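Local atomic coordinates of proteolytically activated form of PPO4 Tyrosinase (Agaricus bisporus var. bisporus H97, PDB entry 4OUA), a protein that catalyses, with a pair of bound copper ions, the o-hydroxylation of monophenols and the oxidation of the resulting o-diphenols to o-quinones, the first step of melanin synthesis. Residues 129-132 with 136-139; 244-249 with 283-288; 252-257 with 279-284. All coordinates share one frame; numbering follows the deposited sequence.

Contact 1. Residues 129-132 with 136-139; sequences PYWD and ALVP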
ATOM      1  N   PRO A 129       3.941   0.394  -7.897  1.00 33.85           N
ATOM      2  CA  PRO A 129       2.846   0.887  -8.742  1.00 33.72           C
ATOM      3  C   PRO A 129       1.560   1.080  -7.945  1.00 31.13           C
ATOM      4  O   PRO A 129       1.387   0.444  -6.905  1.00 31.20           O
ATOM      5  CB  PRO A 129       2.683  -0.222  -9.786  1.00 29.66           C
ATOM      6  CG  PRO A 129       3.191  -1.446  -9.109  1.00 30.63           C
ATOM      7  CD  PRO A 129       4.331  -0.981  -8.248  1.00 32.32           C
ATOM      8  N   TYR A 130       0.674   1.947  -8.424  1.00 35.18           N
ATOM      9  CA  TYR A 130      -0.567   2.220  -7.709  1.00 29.67           C
ATOM     10  C   TYR A 130      -1.784   1.773  -8.506  1.00 32.68           C
ATOM     11  O   TYR A 130      -1.775   1.779  -9.737  1.00 34.85           O
ATOM     12  CB  TYR A 130      -0.680   3.710  -7.366  1.00 27.12           C
ATOM     13  CG  TYR A 130      -0.756   4.631  -8.565  1.00 29.86           C
ATOM     14  CD1 TYR A 130      -1.964   4.872  -9.204  1.00 25.45           C
ATOM     15  CD2 TYR A 130       0.378   5.270  -9.049  1.00 29.72           C
ATOM     16  CE1 TYR A 130      -2.039   5.713 -10.296  1.00 31.03           C
ATOM     17  CE2 TYR A 130       0.311   6.115 -10.141  1.00 29.47           C
ATOM     18  CZ  TYR A 130      -0.899   6.332 -10.760  1.00 34.20           C
ATOM     19  OH  TYR A 130      -0.973   7.171 -11.847  1.00 38.59           O
ATOM     20  N   TRP A 131      -2.826   1.387  -7.781  1.00 36.40           N
ATOM     21  CA  TRP A 131      -4.072   0.919  -8.371  1.00 28.60           C
ATOM     22  C   TRP A 131      -5.110   2.041  -8.368  1.00 24.67           C
ATOM     23  O   TRP A 131      -5.776   2.280  -7.360  1.00 23.66           O
ATOM     24  CB  TRP A 131      -4.579  -0.303  -7.600  1.00 24.68           C
ATOM     25  CG  TRP A 131      -5.883  -0.864  -8.069  1.00 23.61           C
ATOM     26  CD1 TRP A 131      -6.479  -0.675  -9.282  1.00 27.65           C
ATOM     27  CD2 TRP A 131      -6.760  -1.713  -7.320  1.00 26.78           C
ATOM     28  NE1 TRP A 131      -7.673  -1.355  -9.334  1.00 30.20           N
ATOM     29  CE2 TRP A 131      -7.868  -1.999  -8.140  1.00 26.65           C
ATOM     30  CE3 TRP A 131      -6.715  -2.257  -6.033  1.00 25.41           C
ATOM     31  CZ2 TRP A 131      -8.919  -2.806  -7.716  1.00 22.99           C
ATOM     32  CZ3 TRP A 131      -7.760  -3.056  -5.614  1.00 21.69           C
ATOM     33  CH2 TRP A 131      -8.847  -3.323  -6.454  1.00 23.49           C
ATOM     34  N   ASP A 132      -5.238   2.731  -9.498  1.00 23.09           N
ATOM     35  CA  ASP A 132      -6.150   3.866  -9.610  1.00 28.15           C
ATOM     36  C   ASP A 132      -7.611   3.416  -9.547  1.00 30.39           C
ATOM     37  O   ASP A 132      -8.299   3.350 -10.568  1.00 27.65           O
ATOM     38  CB  ASP A 132      -5.885   4.629 -10.908  1.00 29.30           C
ATOM     39  CG  ASP A 132      -6.383   6.060 -10.859  1.00 31.56           C
ATOM     40  OD1 ASP A 132      -7.299   6.355 -10.060  1.00 30.38           O
ATOM     41  OD2 ASP A 132      -5.854   6.893 -11.625  1.00 32.46           O
ATOM     42  N   ALA A 136     -10.186   3.488 -12.608  1.00 30.50           N
ATOM     43  CA  ALA A 136     -10.295   2.151 -13.182  1.00 33.01           C
ATOM     44  C   ALA A 136     -10.356   1.100 -12.081  1.00 32.36           C
ATOM     45  O   ALA A 136      -9.347   0.483 -11.744  1.00 32.95           O
ATOM     46  CB  ALA A 136      -9.132   1.876 -14.120  1.00 23.62           C
ATOM     47  N   LEU A 137     -11.548   0.907 -11.524  1.00 32.62           N
ATOM     48  CA  LEU A 137     -11.735  -0.005 -10.403  1.00 28.80           C
ATOM     49  C   LEU A 137     -11.368  -1.435 -10.784  1.00 33.01           C
ATOM     50  O   LEU A 137     -10.713  -2.138 -10.018  1.00 32.93           O
ATOM     51  CB  LEU A 137     -13.178   0.059  -9.899  1.00 26.75           C
ATOM     52  CG  LEU A 137     -13.489  -0.718  -8.618  1.00 33.71           C
ATOM     53  CD1 LEU A 137     -12.504  -0.363  -7.514  1.00 32.46           C
ATOM     54  CD2 LEU A 137     -14.914  -0.440  -8.169  1.00 38.20           C
ATOM     55  N   VAL A 138     -11.785  -1.863 -11.971  1.00 34.45           N
ATOM     56  CA  VAL A 138     -11.425  -3.187 -12.457  1.00 33.72           C
ATOM     57  C   VAL A 138      -9.979  -3.182 -12.939  1.00 36.42           C
ATOM     58  O   VAL A 138      -9.670  -2.609 -13.983  1.00 35.59           O
ATOM     59  CB  VAL A 138     -12.349  -3.649 -13.600  1.00 30.52           C
ATOM     60  CG1 VAL A 138     -11.984  -5.056 -14.035  1.00 28.46           C
ATOM     61  CG2 VAL A 138     -13.802  -3.586 -13.164  1.00 42.39           C
ATOM     62  N   PRO A 139      -9.084  -3.825 -12.175  1.00 38.46           N
ATOM     63  CA  PRO A 139      -7.652  -3.823 -12.483  1.00 29.76           C
ATOM     64  C   PRO A 139      -7.321  -4.697 -13.685  1.00 30.34           C
ATOM     65  O   PRO A 139      -8.198  -5.408 -14.177  1.00 37.73           O
ATOM     66  CB  PRO A 139      -7.025  -4.389 -11.210  1.00 31.67           C
ATOM     67  CG  PRO A 139      -8.076  -5.313 -10.679  1.00 35.57           C
ATOM     68  CD  PRO A 139      -9.396  -4.662 -11.002  1.00 31.71           C
TER
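The indole of Trp131 carries this contact, its NE1-CE2-CZ2 side lying against the backbone of Ala136 and Leu137 and against the ring of Pro139. With CG anti to the backbone N (chi1 178°), the ring system reaches out beside its own carbonyl toward residues 136-139, although the CA-CB bond does not itself aim at them. Leu137 O sits at the rim of the indole, close to its plane, 3.0 Å from Trp131 CZ2. Trp131 NE1 shares its N-H in two weak hydrogen bonds: one to Leu137 O at 3.2 Å and a longer one to Ala136 O at 3.5 Å. The N-H is bent away from both acceptors, 125° to the first and 135° to the second, which agrees with one donor divided between two carbonyls. Pro139 crosses the indole at a slant; its CB lies 3.6 Å from Trp131 NE1, and its CD 3.8 Å from Trp131 CZ2. Leu137 CD1 approaches Trp131 CZ2 more loosely, at 4.3 Å. A phenylalanine in place of Trp131 would probably leave Leu137 O and Ala136 O without their shared N-H donor and open a gap beside Pro139. The backbone closes the loop separately, Ala136 N donating to Asp132 O over 2.8 Å. The carboxylate of Asp132 faces other partners: OD2 forms salt bridges with Arg376 and Arg287, while OD1 bonds to Tyr377. Trp131 also packs on Ile253 and Val257 of helix 246-258, with its side chain about 8 Å from that of His254. The bond from residue 136 back to residue 132 defines an alpha-turn, here in the buried loop between helices 116-125 and 141-144 that backs the copper-binding helices of the tyrosinase central domain.

Contact 2. Residues 244-249 with 283-288; sequences NSLEAV and SNVDRH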
ATOM      1  N   ASN A 244     -16.198  11.369   4.457  1.00 40.17           N
ATOM      2  CA  ASN A 244     -15.489  11.841   3.275  1.00 35.36           C
ATOM      3  C   ASN A 244     -13.977  11.846   3.492  1.00 36.91           C
ATOM      4  O   ASN A 244     -13.243  12.571   2.820  1.00 38.06           O
ATOM      5  CB  ASN A 244     -15.973  13.242   2.897  1.00 38.91           C
ATOM      6  CG  ASN A 244     -15.644  13.608   1.464  1.00 36.50           C
ATOM      7  OD1 ASN A 244     -15.653  12.757   0.575  1.00 34.95           O
ATOM      8  ND2 ASN A 244     -15.345  14.881   1.233  1.00 32.29           N
ATOM      9  N   SER A 245     -13.516  11.030   4.434  1.00 37.23           N
ATOM     10  CA  SER A 245     -12.100  10.989   4.779  1.00 34.49           C
ATOM     11  C   SER A 245     -11.305  10.119   3.814  1.00 36.45           C
ATOM     12  O   SER A 245     -11.870   9.304   3.085  1.00 34.34           O
ATOM     13  CB  SER A 245     -11.912  10.477   6.208  1.00 37.98           C
ATOM     14  OG  SER A 245     -12.358   9.138   6.331  1.00 39.39           O
ATOM     15  N   LEU A 246      -9.988  10.306   3.818  1.00 42.06           N
ATOM     16  CA  LEU A 246      -9.088   9.496   3.007  1.00 33.40           C
ATOM     17  C   LEU A 246      -9.238   8.021   3.356  1.00 32.09           C
ATOM     18  O   LEU A 246      -9.086   7.153   2.498  1.00 38.92           O
ATOM     19  CB  LEU A 246      -7.637   9.941   3.210  1.00 34.79           C
ATOM     20  CG  LEU A 246      -6.536   9.204   2.438  1.00 35.33           C
ATOM     21  CD1 LEU A 246      -6.505   9.634   0.977  1.00 28.50           C
ATOM     22  CD2 LEU A 246      -5.180   9.417   3.092  1.00 27.06           C
ATOM     23  N   GLU A 247      -9.547   7.746   4.620  1.00 29.51           N
ATOM     24  CA  GLU A 247      -9.639   6.373   5.106  1.00 34.91           C
ATOM     25  C   GLU A 247     -10.994   5.749   4.801  1.00 35.41           C
ATOM     26  O   GLU A 247     -11.078   4.568   4.457  1.00 36.30           O
ATOM     27  CB  GLU A 247      -9.371   6.321   6.610  1.00 35.77           C
ATOM     28  CG  GLU A 247      -9.352   4.915   7.184  1.00 32.23           C
ATOM     29  CD  GLU A 247      -9.129   4.895   8.685  1.00 39.92           C
ATOM     30  OE1 GLU A 247      -9.301   5.950   9.330  1.00 42.25           O
ATOM     31  OE2 GLU A 247      -8.779   3.821   9.219  1.00 45.57           O
ATOM     32  N   ALA A 248     -12.053   6.543   4.936  1.00 35.83           N
ATOM     33  CA  ALA A 248     -13.408   6.072   4.671  1.00 31.53           C
ATOM     34  C   ALA A 248     -13.536   5.562   3.240  1.00 33.48           C
ATOM     35  O   ALA A 248     -14.044   4.465   3.005  1.00 29.21           O
ATOM     36  CB  ALA A 248     -14.412   7.182   4.933  1.00 33.49           C
ATOM     37  N   VAL A 249     -13.067   6.368   2.290  1.00 32.85           N
ATOM     38  CA  VAL A 249     -13.052   5.985   0.883  1.00 30.46           C
ATOM     39  C   VAL A 249     -12.130   4.792   0.668  1.00 36.30           C
ATOM     40  O   VAL A 249     -12.348   3.966  -0.221  1.00 39.38           O
ATOM     41  CB  VAL A 249     -12.594   7.155  -0.010  1.00 28.61           C
ATOM     42  CG1 VAL A 249     -12.547   6.729  -1.467  1.00 31.93           C
ATOM     43  CG2 VAL A 249     -13.515   8.353   0.176  1.00 29.40           C
ATOM     44  N   SER A 283      -0.617   2.230  -2.277  1.00 26.80           N
ATOM     45  CA  SER A 283       0.251   3.067  -3.092  1.00 27.72           C
ATOM     46  C   SER A 283      -0.593   4.158  -3.733  1.00 31.99           C
ATOM     47  O   SER A 283      -0.142   5.289  -3.913  1.00 31.39           O
ATOM     48  CB  SER A 283       0.969   2.248  -4.164  1.00 32.99           C
ATOM     49  OG  SER A 283       1.662   3.097  -5.065  1.00 28.80           O
ATOM     50  N   ASN A 284      -1.828   3.800  -4.071  1.00 30.28           N
ATOM     51  CA  ASN A 284      -2.777   4.737  -4.653  1.00 25.92           C
ATOM     52  C   ASN A 284      -3.412   5.610  -3.579  1.00 29.91           C
ATOM     53  O   ASN A 284      -3.733   6.773  -3.821  1.00 32.46           O
ATOM     54  CB  ASN A 284      -3.855   3.985  -5.436  1.00 24.54           C
ATOM     55  CG  ASN A 284      -4.823   4.916  -6.135  1.00 26.94           C
ATOM     56  OD1 ASN A 284      -4.460   5.597  -7.095  1.00 26.23           O
ATOM     57  ND2 ASN A 284      -6.065   4.941  -5.665  1.00 25.19           N
ATOM     58  N   VAL A 285      -3.596   5.036  -2.394  1.00 28.27           N
ATOM     59  CA  VAL A 285      -4.077   5.796  -1.249  1.00 23.56           C
ATOM     60  C   VAL A 285      -3.080   6.897  -0.920  1.00 27.71           C
ATOM     61  O   VAL A 285      -3.458   7.998  -0.518  1.00 34.56           O
ATOM     62  CB  VAL A 285      -4.285   4.903  -0.014  1.00 27.80           C
ATOM     63  CG1 VAL A 285      -4.510   5.753   1.230  1.00 24.06           C
ATOM     64  CG2 VAL A 285      -5.446   3.947  -0.241  1.00 25.82           C
ATOM     65  N   ASP A 286      -1.800   6.592  -1.105  1.00 29.37           N
ATOM     66  CA  ASP A 286      -0.743   7.560  -0.864  1.00 27.10           C
ATOM     67  C   ASP A 286      -0.730   8.619  -1.960  1.00 28.32           C
ATOM     68  O   ASP A 286      -0.379   9.772  -1.713  1.00 32.60           O
ATOM     69  CB  ASP A 286       0.615   6.865  -0.780  1.00 26.89           C
ATOM     70  CG  ASP A 286       1.719   7.798  -0.332  1.00 29.09           C
ATOM     71  OD1 ASP A 286       1.911   7.943   0.892  1.00 29.40           O
ATOM     72  OD2 ASP A 286       2.394   8.385  -1.203  1.00 32.60           O
ATOM     73  N   ARG A 287      -1.116   8.220  -3.168  1.00 26.66           N
ATOM     74  CA  ARG A 287      -1.182   9.148  -4.290  1.00 25.89           C
ATOM     75  C   ARG A 287      -2.286  10.172  -4.064  1.00 27.27           C
ATOM     76  O   ARG A 287      -2.164  11.332  -4.454  1.00 25.02           O
ATOM     77  CB  ARG A 287      -1.416   8.404  -5.605  1.00 25.01           C
ATOM     78  CG  ARG A 287      -1.316   9.291  -6.836  1.00 27.81           C
ATOM     79  CD  ARG A 287      -1.488   8.492  -8.115  1.00 27.13           C
ATOM     80  NE  ARG A 287      -2.880   8.114  -8.334  1.00 35.48           N
ATOM     81  CZ  ARG A 287      -3.694   8.730  -9.184  1.00 29.90           C
ATOM     82  NH1 ARG A 287      -3.253   9.751  -9.904  1.00 36.98           N
ATOM     83  NH2 ARG A 287      -4.946   8.321  -9.318  1.00 33.89           N
ATOM     84  N   HIS A 288      -3.368   9.725  -3.433  1.00 30.86           N
ATOM     85  CA  HIS A 288      -4.469  10.608  -3.076  1.00 30.54           C
ATOM     86  C   HIS A 288      -3.978  11.684  -2.116  1.00 34.43           C
ATOM     87  O   HIS A 288      -4.327  12.858  -2.246  1.00 35.16           O
ATOM     88  CB  HIS A 288      -5.618   9.815  -2.448  1.00 24.46           C
ATOM     89  CG  HIS A 288      -6.363   8.957  -3.421  1.00 24.83           C
ATOM     90  ND1 HIS A 288      -7.285   8.012  -3.026  1.00 20.45           N
ATOM     91  CD2 HIS A 288      -6.329   8.905  -4.775  1.00 21.64           C
ATOM     92  CE1 HIS A 288      -7.787   7.414  -4.093  1.00 19.82           C
ATOM     93  NE2 HIS A 288      -7.222   7.938  -5.166  1.00 25.27           N
TER
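Leu246 holds CG anti to its backbone N (chi1 180°), which extends the isobutyl group from the first turn of its helix to Val285 and His288 and brings Leu246 CD1 to 3.5 Å from His288 CB. The chi1 of His288, -71°, turns only the imidazole, setting it beside its own backbone N, with Leu246 CD1 near the ring plane at its edge. The other methyl, Leu246 CD2, meets Val285 CG1 at 4.2 Å. No hydrogen bond joins the segments, so the join is apolar, one leucine set against two residues a turn apart. Polar bonds instead organise each segment internally. Ser245 OG accepts from Ala248 N at 3.0 Å, an N-cap bond that fixes the start of the helix carrying Leu246. On the facing helix, Arg287 NE donates to Asn284 OD1 over 3.2 Å, a nearly straight bond at 164°; the acceptor lies in the guanidinium plane, while the donor stands somewhat off the plane of the amide. Arg287 NH1 forms a salt bridge with Asp353. Leu246 also touches Pro87 of helix 86-109, and His288 rests on Thr219 and Met222 of helix 201-224. The side chain of Val285 comes about 4 Å from those of the copper ligands His250 and His282, placing this packing next to one copper site of the helical bundle characteristic of tyrosinases.

Contact 3. Residues 252-257 with 279-284; sequences DIHGFV and WLHHSN. With CU1 (copper (I) ion), chain D.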
ATOM      1  N   ASP A 252     -13.651   1.076   1.459  1.00 34.46           N
ATOM      2  CA  ASP A 252     -14.499   0.433   0.459  1.00 32.03           C
ATOM      3  C   ASP A 252     -13.733  -0.570  -0.400  1.00 34.18           C
ATOM      4  O   ASP A 252     -14.291  -1.575  -0.840  1.00 27.46           O
ATOM      5  CB  ASP A 252     -15.158   1.484  -0.439  1.00 36.96           C
ATOM      6  CG  ASP A 252     -16.220   2.292   0.288  1.00 48.18           C
ATOM      7  OD1 ASP A 252     -16.097   2.469   1.519  1.00 55.75           O
ATOM      8  OD2 ASP A 252     -17.177   2.749  -0.373  1.00 47.64           O
ATOM      9  N   ILE A 253     -12.455  -0.299  -0.641  1.00 38.90           N
ATOM     10  CA  ILE A 253     -11.649  -1.174  -1.486  1.00 31.81           C
ATOM     11  C   ILE A 253     -11.293  -2.470  -0.767  1.00 30.52           C
ATOM     12  O   ILE A 253     -11.178  -3.521  -1.395  1.00 39.11           O
ATOM     13  CB  ILE A 253     -10.357  -0.484  -1.952  1.00 31.46           C
ATOM     14  CG1 ILE A 253     -10.681   0.836  -2.654  1.00 20.88           C
ATOM     15  CG2 ILE A 253      -9.572  -1.404  -2.876  1.00 24.56           C
ATOM     16  CD1 ILE A 253     -11.576   0.678  -3.862  1.00 22.55           C
ATOM     17  N   HIS A 254     -11.120  -2.398   0.531  1.00 29.87           N
ATOM     18  CA  HIS A 254     -10.862  -3.593   1.327  1.00 32.99           C
ATOM     19  C   HIS A 254     -12.099  -4.480   1.359  1.00 33.47           C
ATOM     20  O   HIS A 254     -11.998  -5.705   1.348  1.00 33.93           O
ATOM     21  CB  HIS A 254     -10.434  -3.223   2.749  1.00 29.21           C
ATOM     22  CG  HIS A 254      -9.011  -2.768   2.853  1.00 37.33           C
ATOM     23  ND1 HIS A 254      -7.943  -3.628   2.719  1.00 35.69           N
ATOM     24  CD2 HIS A 254      -8.481  -1.542   3.081  1.00 38.66           C
ATOM     25  CE1 HIS A 254      -6.816  -2.952   2.857  1.00 36.13           C
ATOM     26  NE2 HIS A 254      -7.113  -1.684   3.074  1.00 35.88           N
ATOM     27  N   GLY A 255     -13.274  -3.859   1.409  1.00 30.51           N
ATOM     28  CA  GLY A 255     -14.532  -4.581   1.415  1.00 31.02           C
ATOM     29  C   GLY A 255     -14.821  -5.263   0.092  1.00 31.00           C
ATOM     30  O   GLY A 255     -15.229  -6.422   0.062  1.00 37.85           O
ATOM     31  N   PHE A 256     -14.608  -4.540  -1.002  1.00 33.64           N
ATOM     32  CA  PHE A 256     -14.864  -5.072  -2.337  1.00 32.29           C
ATOM     33  C   PHE A 256     -14.057  -6.335  -2.605  1.00 33.89           C
ATOM     34  O   PHE A 256     -14.564  -7.297  -3.179  1.00 44.83           O
ATOM     35  CB  PHE A 256     -14.542  -4.024  -3.407  1.00 37.41           C
ATOM     36  CG  PHE A 256     -15.449  -2.827  -3.385  1.00 36.83           C
ATOM     37  CD1 PHE A 256     -16.655  -2.864  -2.706  1.00 35.72           C
ATOM     38  CD2 PHE A 256     -15.096  -1.664  -4.049  1.00 32.06           C
ATOM     39  CE1 PHE A 256     -17.488  -1.763  -2.687  1.00 36.92           C
ATOM     40  CE2 PHE A 256     -15.925  -0.562  -4.035  1.00 28.42           C
ATOM     41  CZ  PHE A 256     -17.122  -0.611  -3.353  1.00 34.06           C
ATOM     42  N   VAL A 257     -12.799  -6.327  -2.181  1.00 36.85           N
ATOM     43  CA  VAL A 257     -11.876  -7.412  -2.489  1.00 36.94           C
ATOM     44  C   VAL A 257     -11.989  -8.580  -1.514  1.00 36.34           C
ATOM     45  O   VAL A 257     -11.967  -9.742  -1.922  1.00 39.46           O
ATOM     46  CB  VAL A 257     -10.418  -6.913  -2.493  1.00 29.91           C
ATOM     47  CG1 VAL A 257      -9.460  -8.076  -2.687  1.00 29.92           C
ATOM     48  CG2 VAL A 257     -10.219  -5.862  -3.572  1.00 23.62           C
ATOM     49  N   TRP A 279      -0.800  -3.620  -1.366  1.00 31.93           N
ATOM     50  CA  TRP A 279       0.234  -2.614  -1.583  1.00 34.58           C
ATOM     51  C   TRP A 279      -0.059  -1.721  -2.786  1.00 32.95           C
ATOM     52  O   TRP A 279       0.288  -0.538  -2.787  1.00 34.76           O
ATOM     53  CB  TRP A 279       1.591  -3.296  -1.747  1.00 32.37           C
ATOM     54  CG  TRP A 279       1.922  -4.199  -0.602  1.00 35.24           C
ATOM     55  CD1 TRP A 279       1.829  -5.560  -0.576  1.00 36.26           C
ATOM     56  CD2 TRP A 279       2.382  -3.803   0.696  1.00 39.96           C
ATOM     57  NE1 TRP A 279       2.212  -6.037   0.654  1.00 35.86           N
ATOM     58  CE2 TRP A 279       2.555  -4.979   1.455  1.00 40.65           C
ATOM     59  CE3 TRP A 279       2.668  -2.570   1.290  1.00 35.12           C
ATOM     60  CZ2 TRP A 279       3.003  -4.957   2.774  1.00 39.06           C
ATOM     61  CZ3 TRP A 279       3.113  -2.551   2.601  1.00 34.60           C
ATOM     62  CH2 TRP A 279       3.276  -3.736   3.328  1.00 33.31           C
ATOM     63  N   LEU A 280      -0.717  -2.306  -3.787  1.00 31.89           N
ATOM     64  CA  LEU A 280      -1.123  -1.534  -4.954  1.00 33.19           C
ATOM     65  C   LEU A 280      -2.218  -0.546  -4.570  1.00 35.48           C
ATOM     66  O   LEU A 280      -2.307   0.554  -5.120  1.00 30.94           O
ATOM     67  CB  LEU A 280      -1.603  -2.453  -6.080  1.00 25.65           C
ATOM     68  CG  LEU A 280      -0.512  -3.215  -6.833  1.00 25.31           C
ATOM     69  CD1 LEU A 280       0.081  -4.303  -5.958  1.00 37.19           C
ATOM     70  CD2 LEU A 280      -1.053  -3.802  -8.126  1.00 30.41           C
ATOM     71  N   HIS A 281      -3.039  -0.985  -3.559  1.00 34.40           N
ATOM     72  CA  HIS A 281      -4.103  -0.152  -3.019  1.00 27.93           C
ATOM     73  C   HIS A 281      -3.535   1.064  -2.301  1.00 30.35           C
ATOM     74  O   HIS A 281      -3.824   2.205  -2.661  1.00 38.73           O
ATOM     75  CB  HIS A 281      -4.983  -0.956  -2.059  1.00 32.77           C
ATOM     76  CG  HIS A 281      -6.109  -0.168  -1.468  1.00 27.83           C
ATOM     77  ND1 HIS A 281      -6.644  -0.443  -0.224  1.00 29.40           N
ATOM     78  CD2 HIS A 281      -6.806   0.889  -1.949  1.00 22.76           C
ATOM     79  CE1 HIS A 281      -7.625   0.402   0.026  1.00 23.17           C
ATOM     80  NE2 HIS A 281      -7.739   1.228  -1.000  1.00 24.36           N
ATOM     81  N   HIS A 282      -2.722   0.808  -1.282  1.00 26.56           N
ATOM     82  CA  HIS A 282      -2.214   1.867  -0.422  1.00 26.25           C
ATOM     83  C   HIS A 282      -1.120   2.695  -1.088  1.00 34.25           C
ATOM     84  O   HIS A 282      -0.726   3.741  -0.570  1.00 40.78           O
ATOM     85  CB  HIS A 282      -1.712   1.274   0.893  1.00 26.61           C
ATOM     86  CG  HIS A 282      -2.811   0.940   1.852  1.00 27.29           C
ATOM     87  ND1 HIS A 282      -3.194   1.790   2.869  1.00 24.87           N
ATOM     88  CD2 HIS A 282      -3.623  -0.139   1.939  1.00 36.21           C
ATOM     89  CE1 HIS A 282      -4.186   1.242   3.547  1.00 28.07           C
ATOM     90  NE2 HIS A 282      -4.470   0.072   3.000  1.00 28.59           N
ATOM     91  N   SER A 283      -0.617   2.230  -2.277  1.00 26.80           N
ATOM     92  CA  SER A 283       0.251   3.067  -3.092  1.00 27.72           C
ATOM     93  C   SER A 283      -0.593   4.158  -3.733  1.00 31.99           C
ATOM     94  O   SER A 283      -0.142   5.289  -3.913  1.00 31.39           O
ATOM     95  CB  SER A 283       0.969   2.248  -4.164  1.00 32.99           C
ATOM     96  OG  SER A 283       1.662   3.097  -5.065  1.00 28.80           O
ATOM     97  N   ASN A 284      -1.828   3.800  -4.071  1.00 30.28           N
ATOM     98  CA  ASN A 284      -2.777   4.737  -4.653  1.00 25.92           C
ATOM     99  C   ASN A 284      -3.412   5.610  -3.579  1.00 29.91           C
ATOM    100  O   ASN A 284      -3.733   6.773  -3.821  1.00 32.46           O
ATOM    101  CB  ASN A 284      -3.855   3.985  -5.436  1.00 24.54           C
ATOM    102  CG  ASN A 284      -4.823   4.916  -6.135  1.00 26.94           C
ATOM    103  OD1 ASN A 284      -4.460   5.597  -7.095  1.00 26.23           O
ATOM    104  ND2 ASN A 284      -6.065   4.941  -5.665  1.00 25.19           N
TER
HETATM  105 CU   CU1 D 402      -5.982  -0.448   4.153  0.92 30.62          CU
HETATM  106  O   HOH W   1      -5.691  -0.647   6.395  0.90 42.65           O
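Two imidazole nitrogens, His254 NE2 and His282 NE2, stand 3.2 Å apart without a hydrogen bond, because both are spent on one copper ion. Each binds it at 2.0 Å, measured from His254 NE2 and from His282 NE2 to copper; a water lies 2.3 Å from the metal, and His250 completes the protein ligands. The two rings meet rim to rim, neither over the other's face. His281, next in sequence to a ligand, is not one of these ligands. The trans chi1 of His281 (-180°) swings its imidazole across to the facing helix, where its edge points at the face of His254 in a T-shaped pair with planes at 73° and His281 ND1 3.6 Å from His254 NE2. Ile253 then covers a face of His281, its CB 3.6 Å from the ring centroid in a CH-pi contact. His281 is thus wedged between a ligand and the residue preceding it, a second-shell position that is likely to restrict the tilt of His254. The helix segments run nearly antiparallel, at 159°, their axes approaching to 11.3 Å. Such a helix pair, supplying three histidines to one copper, is half of the type-3 dicopper site of tyrosinases.

Overall arrangement
Following the chain from the N terminus, contact 1 comes first and is local, closing a tight loop after helix 116-125 before the other two begin. Contacts 2 and 3 both join helix 246-258 to helix 277-295. Contact 3 opens after contact 2, and their second segments overlap at Ser283 and Asn284, so the two end on the same stretch. The loop of contact 1 packs on this helix pair. Trp131 N probably bonds to Leu280 O at 2.8 Å, within the 279-284 segment of contact 3, and Asp132 OD2 forms a salt bridge with Arg287 NH2 at 2.9 Å, within the 283-288 segment of contact 2. Loop and helix pair are thereby tied together within the tyrosinase central domain.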